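Local coordinates for MutT related protein (Methanosarcina mazei, PDB 3GRN) that probably hydrolyses diphosphate-linked substrates as a MutT-like Nudix enzyme, although its natural substrate is not established, at residues A[15-20]-A[108-113]; A[20-25]-A[128-133]; A[44-49]-A[55-60]. All coordinates share one frame; numbering follows the deposited sequence. Where two conformers were deposited one is given.

Contact 1: A[15-20]-A[108-113]; sequences IRNEKG and YSWVSL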
loop_
_atom_site.group_PDB
_atom_site.type_symbol
_atom_site.label_atom_id
_atom_site.label_comp_id
_atom_site.label_asym_id
_atom_site.label_seq_id
_atom_site.Cartn_x
_atom_site.Cartn_y
_atom_site.Cartn_z
ATOM N N ILE A 15 -18.535 -3.566 4.095
ATOM C CA ILE A 15 -19.160 -3.146 2.846
ATOM C C ILE A 15 -20.023 -4.290 2.373
ATOM O O ILE A 15 -19.505 -5.382 2.175
ATOM C CB ILE A 15 -18.099 -2.829 1.790
ATOM C CG1 ILE A 15 -17.245 -1.643 2.258
ATOM C CG2 ILE A 15 -18.737 -2.534 0.445
ATOM C CD1 ILE A 15 -16.115 -1.312 1.349
ATOM N N ARG A 16 -21.312 -4.006 2.143
ATOM C CA ARG A 16 -22.272 -5.038 1.725
ATOM C C ARG A 16 -22.761 -4.838 0.296
ATOM O O ARG A 16 -22.761 -3.724 -0.214
ATOM C CB ARG A 16 -23.490 -5.076 2.657
ATOM C CG ARG A 16 -23.161 -5.265 4.120
ATOM C CD ARG A 16 -24.384 -4.921 4.940
ATOM N NE ARG A 16 -24.074 -4.698 6.345
ATOM C CZ ARG A 16 -23.613 -3.556 6.846
ATOM N NH1 ARG A 16 -23.390 -2.505 6.061
ATOM N NH2 ARG A 16 -23.365 -3.472 8.145
ATOM N N ASN A 17 -23.176 -5.938 -0.332
ATOM C CA ASN A 17 -23.789 -5.881 -1.653
ATOM C C ASN A 17 -25.306 -5.815 -1.523
ATOM O O ASN A 17 -25.832 -5.758 -0.406
ATOM C CB ASN A 17 -23.341 -7.059 -2.543
ATOM C CG ASN A 17 -23.734 -8.445 -1.994
ATOM O OD1 ASN A 17 -24.482 -8.582 -1.024
ATOM N ND2 ASN A 17 -23.212 -9.482 -2.638
ATOM N N GLU A 18 -25.999 -5.871 -2.661
ATOM C CA GLU A 18 -27.471 -5.855 -2.700
ATOM C C GLU A 18 -28.125 -6.949 -1.843
ATOM O O GLU A 18 -29.238 -6.765 -1.337
ATOM C CB GLU A 18 -27.965 -5.972 -4.144
ATOM C CG GLU A 18 -27.243 -5.048 -5.123
ATOM C CD GLU A 18 -26.127 -5.744 -5.912
ATOM O OE1 GLU A 18 -25.171 -6.266 -5.294
ATOM O OE2 GLU A 18 -26.200 -5.755 -7.159
ATOM N N LYS A 19 -27.422 -8.068 -1.686
ATOM C CA LYS A 19 -27.887 -9.206 -0.909
ATOM C C LYS A 19 -27.522 -9.127 0.581
ATOM O O LYS A 19 -27.954 -9.976 1.366
ATOM C CB LYS A 19 -27.340 -10.496 -1.514
ATOM C CG LYS A 19 -27.948 -10.851 -2.868
ATOM C CD LYS A 19 -27.071 -11.814 -3.674
ATOM C CE LYS A 19 -25.898 -11.101 -4.366
ATOM N NZ LYS A 19 -26.303 -9.865 -5.109
ATOM N N GLY A 20 -26.736 -8.118 0.971
ATOM C CA GLY A 20 -26.293 -7.976 2.365
ATOM C C GLY A 20 -25.092 -8.830 2.757
ATOM O O GLY A 20 -24.775 -8.945 3.946
ATOM N N TYR A 108 -11.285 -11.690 -4.089
ATOM C CA TYR A 108 -12.321 -11.168 -3.211
ATOM C C TYR A 108 -13.520 -12.077 -3.255
ATOM O O TYR A 108 -13.656 -12.893 -4.161
ATOM C CB TYR A 108 -12.720 -9.735 -3.588
ATOM C CG TYR A 108 -13.466 -9.630 -4.898
ATOM C CD1 TYR A 108 -14.861 -9.756 -4.944
ATOM C CD2 TYR A 108 -12.774 -9.444 -6.097
ATOM C CE1 TYR A 108 -15.559 -9.674 -6.149
ATOM C CE2 TYR A 108 -13.456 -9.356 -7.308
ATOM C CZ TYR A 108 -14.852 -9.484 -7.328
ATOM O OH TYR A 108 -15.558 -9.403 -8.512
ATOM N N SER A 109 -14.412 -11.873 -2.292
ATOM C CA SER A 109 -15.624 -12.639 -2.177
ATOM C C SER A 109 -16.630 -11.869 -1.356
ATOM O O SER A 109 -16.262 -11.186 -0.390
ATOM C CB SER A 109 -15.343 -13.997 -1.535
ATOM O OG SER A 109 -16.510 -14.798 -1.550
ATOM N N TRP A 110 -17.891 -11.961 -1.776
ATOM C CA TRP A 110 -19.025 -11.406 -1.048
ATOM C C TRP A 110 -19.610 -12.550 -0.223
ATOM O O TRP A 110 -20.204 -13.483 -0.772
ATOM C CB TRP A 110 -20.067 -10.830 -2.013
ATOM C CG TRP A 110 -19.602 -9.661 -2.835
ATOM C CD1 TRP A 110 -19.107 -9.697 -4.117
ATOM C CD2 TRP A 110 -19.584 -8.283 -2.437
ATOM N NE1 TRP A 110 -18.781 -8.420 -4.535
ATOM C CE2 TRP A 110 -19.073 -7.536 -3.527
ATOM C CE3 TRP A 110 -19.947 -7.605 -1.264
ATOM C CZ2 TRP A 110 -18.921 -6.145 -3.479
ATOM C CZ3 TRP A 110 -19.796 -6.224 -1.218
ATOM C CH2 TRP A 110 -19.286 -5.506 -2.322
ATOM N N VAL A 111 -19.409 -12.489 1.092
ATOM C CA VAL A 111 -19.734 -13.592 1.994
ATOM C C VAL A 111 -20.833 -13.208 3.003
ATOM O O VAL A 111 -20.776 -12.141 3.617
ATOM C CB VAL A 111 -18.465 -14.120 2.737
ATOM C CG1 VAL A 111 -18.782 -15.427 3.441
ATOM C CG2 VAL A 111 -17.293 -14.331 1.770
ATOM N N SER A 112 -21.842 -14.074 3.162
ATOM C CA SER A 112 -22.893 -13.837 4.152
ATOM C C SER A 112 -22.357 -14.060 5.556
ATOM O O SER A 112 -21.374 -14.785 5.747
ATOM C CB SER A 112 -24.108 -14.752 3.918
ATOM O OG SER A 112 -23.757 -16.101 4.152
ATOM N N LEU A 113 -23.019 -13.436 6.525
ATOM C CA LEU A 113 -22.704 -13.579 7.943
ATOM C C LEU A 113 -22.688 -15.030 8.409
ATOM O O LEU A 113 -21.766 -15.435 9.115
ATOM C CB LEU A 113 -23.692 -12.777 8.788
ATOM C CG LEU A 113 -23.498 -12.753 10.309
ATOM C CD1 LEU A 113 -22.184 -12.064 10.690
ATOM C CD2 LEU A 113 -24.670 -12.035 10.910
HETATM O O HOH W 1 -25.039 -11.335 5.686
#
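W110 receives N17 on a face of its indole and I15 at the rim. The contact belongs to the mixed sheet of the Nudix fold. It joins the end of strand 7-16, and the type I beta turn from N17 to G20, to strand 105-111. W110 CB points toward the turn, and chi1 of -64°, CG anti to the carbonyl carbon, sets the indole alongside N17. N17 CB sits over the six-membered ring, 3.9 Å from its centroid, in a CH-pi contact. The N17 amide runs back along the indole at 18° to its plane, and ND2 comes within 3.5 Å of W110 CB. At the ring edge, I15 O lies 3.5 Å from W110 CZ3, while I15 CG2 packs on W110 CH2 at 4.1 Å. The N17 oxygen is held close by: OD1 accepts the backbone N-H of E21 and a weak bond from K19 N. Past V111, S112 takes the N-cap position of helix 113-116, and its OG makes a weak bond to K115 N. At L113 the link is by solvent: one water accepts from L113 N at 3.0 Å and donates to G20 O at 3.0 Å.

Contact 2: A[20-25]-A[128-133]; sequences GEFLLL and DFFERF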
loop_
_atom_site.group_PDB
_atom_site.type_symbol
_atom_site.label_atom_id
_atom_site.label_comp_id
_atom_site.label_asym_id
_atom_site.label_seq_id
_atom_site.Cartn_x
_atom_site.Cartn_y
_atom_site.Cartn_z
ATOM N N GLY A 20 -26.736 -8.118 0.971
ATOM C CA GLY A 20 -26.293 -7.976 2.365
ATOM C C GLY A 20 -25.092 -8.830 2.757
ATOM O O GLY A 20 -24.775 -8.945 3.946
ATOM N N GLU A 21 -24.423 -9.430 1.772
ATOM C CA GLU A 21 -23.202 -10.200 2.001
ATOM C C GLU A 21 -22.022 -9.229 2.117
ATOM O O GLU A 21 -22.007 -8.209 1.435
ATOM C CB GLU A 21 -22.924 -11.163 0.849
ATOM C CG GLU A 21 -24.027 -12.200 0.585
ATOM C CD GLU A 21 -23.800 -12.966 -0.706
ATOM O OE1 GLU A 21 -23.478 -12.321 -1.736
ATOM O OE2 GLU A 21 -23.942 -14.214 -0.692
ATOM N N PHE A 22 -21.047 -9.571 2.955
ATOM C CA PHE A 22 -19.899 -8.689 3.239
ATOM C C PHE A 22 -18.709 -8.927 2.323
ATOM O O PHE A 22 -18.376 -10.058 2.000
ATOM C CB PHE A 22 -19.431 -8.862 4.691
ATOM C CG PHE A 22 -20.462 -8.459 5.710
ATOM C CD1 PHE A 22 -20.551 -7.151 6.150
ATOM C CD2 PHE A 22 -21.349 -9.404 6.225
ATOM C CE1 PHE A 22 -21.503 -6.773 7.097
ATOM C CE2 PHE A 22 -22.307 -9.040 7.163
ATOM C CZ PHE A 22 -22.382 -7.729 7.603
ATOM N N LEU A 23 -18.042 -7.842 1.962
ATOM C CA LEU A 23 -16.854 -7.915 1.115
ATOM C C LEU A 23 -15.638 -8.356 1.917
ATOM O O LEU A 23 -15.203 -7.651 2.846
ATOM C CB LEU A 23 -16.581 -6.550 0.457
ATOM C CG LEU A 23 -15.360 -6.491 -0.481
ATOM C CD1 LEU A 23 -15.372 -7.544 -1.588
ATOM C CD2 LEU A 23 -15.148 -5.074 -1.045
ATOM N N LEU A 24 -15.088 -9.516 1.548
ATOM C CA LEU A 24 -13.802 -9.964 2.093
ATOM C C LEU A 24 -12.750 -10.023 0.986
ATOM O O LEU A 24 -13.077 -10.247 -0.179
ATOM C CB LEU A 24 -13.902 -11.325 2.783
ATOM C CG LEU A 24 -15.015 -11.524 3.797
ATOM C CD1 LEU A 24 -14.852 -12.887 4.451
ATOM C CD2 LEU A 24 -15.007 -10.439 4.833
ATOM N N LEU A 25 -11.495 -9.827 1.363
ATOM C CA LEU A 25 -10.389 -9.813 0.412
ATOM C C LEU A 25 -9.322 -10.767 0.912
ATOM O O LEU A 25 -9.051 -10.804 2.107
ATOM C CB LEU A 25 -9.776 -8.416 0.382
ATOM C CG LEU A 25 -10.707 -7.225 0.178
ATOM C CD1 LEU A 25 -9.861 -5.929 0.243
ATOM C CD2 LEU A 25 -11.388 -7.346 -1.144
ATOM N N ASP A 128 -14.595 -13.400 15.765
ATOM C CA ASP A 128 -15.092 -12.832 17.020
ATOM C C ASP A 128 -15.830 -11.509 16.788
ATOM O O ASP A 128 -16.919 -11.286 17.327
ATOM C CB ASP A 128 -13.918 -12.621 17.977
ATOM C CG ASP A 128 -14.354 -12.285 19.387
ATOM O OD1 ASP A 128 -15.039 -13.118 20.022
ATOM O OD2 ASP A 128 -13.984 -11.193 19.870
ATOM N N PHE A 129 -15.233 -10.628 15.980
ATOM C CA PHE A 129 -15.863 -9.338 15.686
ATOM C C PHE A 129 -17.258 -9.533 15.117
ATOM O O PHE A 129 -18.199 -8.873 15.551
ATOM C CB PHE A 129 -15.051 -8.469 14.711
ATOM C CG PHE A 129 -15.829 -7.268 14.213
ATOM C CD1 PHE A 129 -15.903 -6.115 14.986
ATOM C CD2 PHE A 129 -16.548 -7.317 13.007
ATOM C CE1 PHE A 129 -16.653 -5.024 14.576
ATOM C CE2 PHE A 129 -17.296 -6.236 12.580
ATOM C CZ PHE A 129 -17.350 -5.082 13.368
ATOM N N PHE A 130 -17.366 -10.406 14.112
ATOM C CA PHE A 130 -18.650 -10.649 13.447
ATOM C C PHE A 130 -19.664 -11.302 14.378
ATOM O O PHE A 130 -20.846 -11.021 14.282
ATOM C CB PHE A 130 -18.476 -11.470 12.190
ATOM C CG PHE A 130 -18.074 -10.661 10.993
ATOM C CD1 PHE A 130 -19.023 -9.923 10.291
ATOM C CD2 PHE A 130 -16.743 -10.637 10.562
ATOM C CE1 PHE A 130 -18.664 -9.188 9.166
ATOM C CE2 PHE A 130 -16.378 -9.907 9.434
ATOM C CZ PHE A 130 -17.344 -9.177 8.741
ATOM N N GLU A 131 -19.191 -12.136 15.295
ATOM C CA GLU A 131 -20.072 -12.744 16.293
ATOM C C GLU A 131 -20.645 -11.678 17.232
ATOM O O GLU A 131 -21.828 -11.697 17.553
ATOM C CB GLU A 131 -19.331 -13.826 17.082
ATOM C CG GLU A 131 -20.128 -15.124 17.270
ATOM C CD GLU A 131 -21.539 -14.898 17.802
ATOM O OE1 GLU A 131 -21.680 -14.397 18.939
ATOM O OE2 GLU A 131 -22.509 -15.222 17.079
ATOM N N ARG A 132 -19.800 -10.729 17.628
ATOM C CA ARG A 132 -20.184 -9.604 18.467
ATOM C C ARG A 132 -21.087 -8.614 17.710
ATOM O O ARG A 132 -22.111 -8.185 18.235
ATOM C CB ARG A 132 -18.897 -8.935 18.996
ATOM C CG ARG A 132 -19.050 -7.657 19.779
ATOM C CD ARG A 132 -17.708 -7.262 20.450
ATOM N NE ARG A 132 -16.609 -6.984 19.505
ATOM C CZ ARG A 132 -15.566 -7.788 19.296
ATOM N NH1 ARG A 132 -15.469 -8.936 19.954
ATOM N NH2 ARG A 132 -14.617 -7.458 18.428
ATOM N N PHE A 133 -20.717 -8.268 16.471
ATOM C CA PHE A 133 -21.523 -7.387 15.616
ATOM C C PHE A 133 -22.954 -7.920 15.429
ATOM O O PHE A 133 -23.917 -7.160 15.515
ATOM C CB PHE A 133 -20.838 -7.227 14.259
ATOM C CG PHE A 133 -21.544 -6.300 13.316
ATOM C CD1 PHE A 133 -21.494 -4.919 13.505
ATOM C CD2 PHE A 133 -22.246 -6.810 12.219
ATOM C CE1 PHE A 133 -22.135 -4.056 12.617
ATOM C CE2 PHE A 133 -22.882 -5.956 11.324
ATOM C CZ PHE A 133 -22.834 -4.580 11.529
#
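F22 and F130 are the closest pair of the two backbones, with their CA atoms 10.5 Å apart, so strand 22-27 and helix 124-137 are bridged by side chains alone. Both CB atoms point across the gap. The two rings make a T-shaped (edge-to-face) stack, with the edge of F130 directed at the face of F22. The centroids are 5.2 Å apart and the planes stand at 68°. F130 CE1 is the atom that touches. It lies over the centre of the F22 ring and is 4.0 Å from F22 CG. One helical turn further on, F133 reaches the end of the same ring, where its CE2 is 4.2 Å from F22 CZ. F133 CG is anti to the backbone N (chi1 -178°), which carries its ring out toward the strand. Next to F130 in the helix, F129 places CD2 over a face of the F130 ring, toward the rim. L14 of strand 7-16 touches both F130 and F133, and L40 of strand 38-44 also touches F130. R16 packs on F22 and F133. The helix has a salt bridge of its own away from the strand, from R132 NH1 to D128 OD2 at 2.7 Å. R132 NH2 is hydrogen-bonded to Q75 O. The contact thus seats a helix on one face of the Nudix sheet. No hydrogen bond crosses between the segments. The join depends on apolar fit and on the edge of F130 facing the pi electrons of F22, which probably adds a modest electrostatic attraction to the dispersion.

Contact 3: A[44-49]-A[55-60]; sequences KVNPDE and VAREVW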
loop_
_atom_site.group_PDB
_atom_site.type_symbol
_atom_site.label_atom_id
_atom_site.label_comp_id
_atom_site.label_asym_id
_atom_site.label_seq_id
_atom_site.Cartn_x
_atom_site.Cartn_y
_atom_site.Cartn_z
ATOM N N LYS A 44 -3.655 0.415 7.890
ATOM C CA LYS A 44 -3.082 1.345 8.874
ATOM C C LYS A 44 -3.444 2.806 8.603
ATOM O O LYS A 44 -3.449 3.266 7.445
ATOM C CB LYS A 44 -1.557 1.196 8.945
ATOM C CG LYS A 44 -1.040 -0.223 9.062
ATOM C CD LYS A 44 0.494 -0.215 9.075
ATOM C CE LYS A 44 1.085 -1.609 9.198
ATOM N NZ LYS A 44 1.484 -2.200 7.893
ATOM N N VAL A 45 -3.753 3.546 9.679
ATOM C CA VAL A 45 -4.078 4.980 9.563
ATOM C C VAL A 45 -2.750 5.749 9.461
ATOM O O VAL A 45 -1.802 5.427 10.175
ATOM C CB VAL A 45 -4.940 5.507 10.759
ATOM C CG1 VAL A 45 -5.184 7.006 10.619
ATOM C CG2 VAL A 45 -6.286 4.825 10.778
ATOM N N ASN A 46 -2.682 6.742 8.566
ATOM C CA ASN A 46 -1.422 7.451 8.289
ATOM C C ASN A 46 -1.154 8.505 9.343
ATOM O O ASN A 46 -2.094 8.919 10.049
ATOM C CB ASN A 46 -1.438 8.124 6.901
ATOM C CG ASN A 46 -1.161 7.166 5.763
ATOM O OD1 ASN A 46 -0.583 6.087 5.939
ATOM N ND2 ASN A 46 -1.600 7.549 4.571
ATOM N N PRO A 47 0.131 8.945 9.468
ATOM C CA PRO A 47 0.408 10.118 10.303
ATOM C C PRO A 47 -0.470 11.311 9.893
ATOM O O PRO A 47 -0.598 11.619 8.688
ATOM C CB PRO A 47 1.882 10.420 10.016
ATOM C CG PRO A 47 2.469 9.122 9.589
ATOM C CD PRO A 47 1.367 8.383 8.877
ATOM N N ASP A 48 -1.092 11.936 10.901
ATOM C CA ASP A 48 -1.914 13.161 10.764
ATOM C C ASP A 48 -3.276 12.976 10.084
ATOM O O ASP A 48 -3.953 13.953 9.768
ATOM C CB ASP A 48 -1.122 14.312 10.108
ATOM C CG ASP A 48 0.220 14.560 10.783
ATOM O OD1 ASP A 48 0.229 15.011 11.949
ATOM O OD2 ASP A 48 1.267 14.307 10.145
ATOM N N GLU A 49 -3.699 11.724 9.898
ATOM C CA GLU A 49 -4.932 11.433 9.188
ATOM C C GLU A 49 -6.102 11.142 10.147
ATOM O O GLU A 49 -5.907 10.459 11.151
ATOM C CB GLU A 49 -4.682 10.203 8.315
ATOM C CG GLU A 49 -5.849 9.757 7.482
ATOM C CD GLU A 49 -5.472 8.626 6.569
ATOM O OE1 GLU A 49 -5.692 8.768 5.346
ATOM O OE2 GLU A 49 -4.975 7.587 7.076
ATOM N N VAL A 55 -10.185 5.345 6.382
ATOM C CA VAL A 55 -10.916 4.178 5.896
ATOM C C VAL A 55 -11.369 4.394 4.443
ATOM O O VAL A 55 -11.275 3.459 3.648
ATOM C CB VAL A 55 -12.024 3.716 6.882
ATOM C CG1 VAL A 55 -13.140 4.707 6.933
ATOM C CG2 VAL A 55 -12.462 2.284 6.589
ATOM N N ALA A 56 -11.776 5.610 4.085
ATOM C CA ALA A 56 -12.162 5.873 2.683
ATOM C C ALA A 56 -10.959 5.688 1.725
ATOM O O ALA A 56 -11.108 5.091 0.664
ATOM C CB ALA A 56 -12.786 7.252 2.535
ATOM N N ARG A 57 -9.785 6.166 2.148
ATOM C CA ARG A 57 -8.526 6.043 1.393
ATOM C C ARG A 57 -8.165 4.581 1.195
ATOM O O ARG A 57 -7.890 4.157 0.082
ATOM C CB ARG A 57 -7.395 6.755 2.140
ATOM C CG ARG A 57 -6.029 6.590 1.477
ATOM C CD ARG A 57 -4.891 7.169 2.322
ATOM N NE ARG A 57 -4.862 6.691 3.713
ATOM C CZ ARG A 57 -4.335 5.554 4.142
ATOM N NH1 ARG A 57 -3.788 4.668 3.308
ATOM N NH2 ARG A 57 -4.377 5.286 5.445
ATOM N N GLU A 58 -8.190 3.803 2.280
ATOM C CA GLU A 58 -7.877 2.364 2.204
ATOM C C GLU A 58 -8.855 1.580 1.332
ATOM O O GLU A 58 -8.445 0.722 0.550
ATOM C CB GLU A 58 -7.811 1.783 3.610
ATOM C CG GLU A 58 -6.589 2.313 4.364
ATOM C CD GLU A 58 -5.262 1.632 4.020
ATOM O OE1 GLU A 58 -5.233 0.680 3.217
ATOM O OE2 GLU A 58 -4.224 2.061 4.587
ATOM N N VAL A 59 -10.134 1.867 1.470
ATOM C CA VAL A 59 -11.150 1.195 0.670
ATOM C C VAL A 59 -10.967 1.518 -0.816
ATOM O O VAL A 59 -10.961 0.596 -1.627
ATOM C CB VAL A 59 -12.543 1.525 1.155
ATOM C CG1 VAL A 59 -13.583 1.094 0.134
ATOM C CG2 VAL A 59 -12.759 0.811 2.481
ATOM N N TRP A 60 -10.754 2.796 -1.146
ATOM C CA TRP A 60 -10.521 3.161 -2.555
ATOM C C TRP A 60 -9.300 2.460 -3.143
ATOM O O TRP A 60 -9.399 1.844 -4.208
ATOM C CB TRP A 60 -10.449 4.653 -2.847
ATOM C CG TRP A 60 -10.589 4.816 -4.373
ATOM C CD1 TRP A 60 -11.753 4.700 -5.114
ATOM C CD2 TRP A 60 -9.536 4.991 -5.323
ATOM N NE1 TRP A 60 -11.477 4.838 -6.459
ATOM C CE2 TRP A 60 -10.130 5.018 -6.614
ATOM C CE3 TRP A 60 -8.148 5.147 -5.216
ATOM C CZ2 TRP A 60 -9.387 5.208 -7.777
ATOM C CZ3 TRP A 60 -7.414 5.325 -6.386
ATOM C CH2 TRP A 60 -8.034 5.358 -7.642
#
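R57 and E49 form a side-on, two-pronged salt bridge. R57 NE donates to E49 OE1 at 2.8 Å, and R57 NH2 donates to E49 OE2 at 2.9 Å. Each carboxylate oxygen uses its syn lone pair, and the two flat groups are nearly coplanar, 14° apart. R57 NH2 also donates to K44 O at 3.0 Å. Two bonds on the NE/NH2 edge and a third from the other N-H of NH2, all near the guanidinium plane, should fix the rotation of the group. The R57 chain gets there by running extended from the helix and then bending at chi3 (52°). N46 covers one guanidinium face: its ND2 lies 3.4 Å from R57 CZ, with the amide and guanidinium planes stacked. R57 NH1 also pairs with E58 OE2 in a salt bridge whose hydrogen bond is weak, so E49, R57 and E58 form a salt-bridge network.

Further out, E49 is itself held. Its OE2 takes a second, nearly straight bond from N46 N at 2.9 Å, across the type II beta turn from N46 to E49. The second subunit closes over this loop. E29 of that subunit accepts from N46 ND2, and E120 of that subunit pairs with K44 NZ. A glycerol, probably from the crystallisation liquor, is hydrogen-bonded to E58 OE2. Residues 43-64 match the Nudix box, the loop-helix motif of this family. The arginine that ties the helix to the loop glutamate is a hallmark of that box; in relatives, glutamates of its helical part, where E58 and E62 lie, usually bind divalent metal ions.

Contacts 1 and 2 are neighbours, with centres about 9 Å apart. They share G20, and their segments alternate along the chain. Strands 22-27 and 105-111 lie side by side in the sheet and join the two contacts: F22 N bonds to V111 O at 2.7 Å and L24 N to S109 O at 2.8 Å. Contact 3 is nested inside the loops closed by both and lies across the chain's centre, about 22 Å from contact 1 and 20 Å from contact 2, centre to centre. It meets contact 1, where I15 CD1 packs on V59 CG1 at 3.7 Å. Contact 3 lies within the Nudix box, so the active site is probably nearby; the glycerol at E58 is consistent with a pocket.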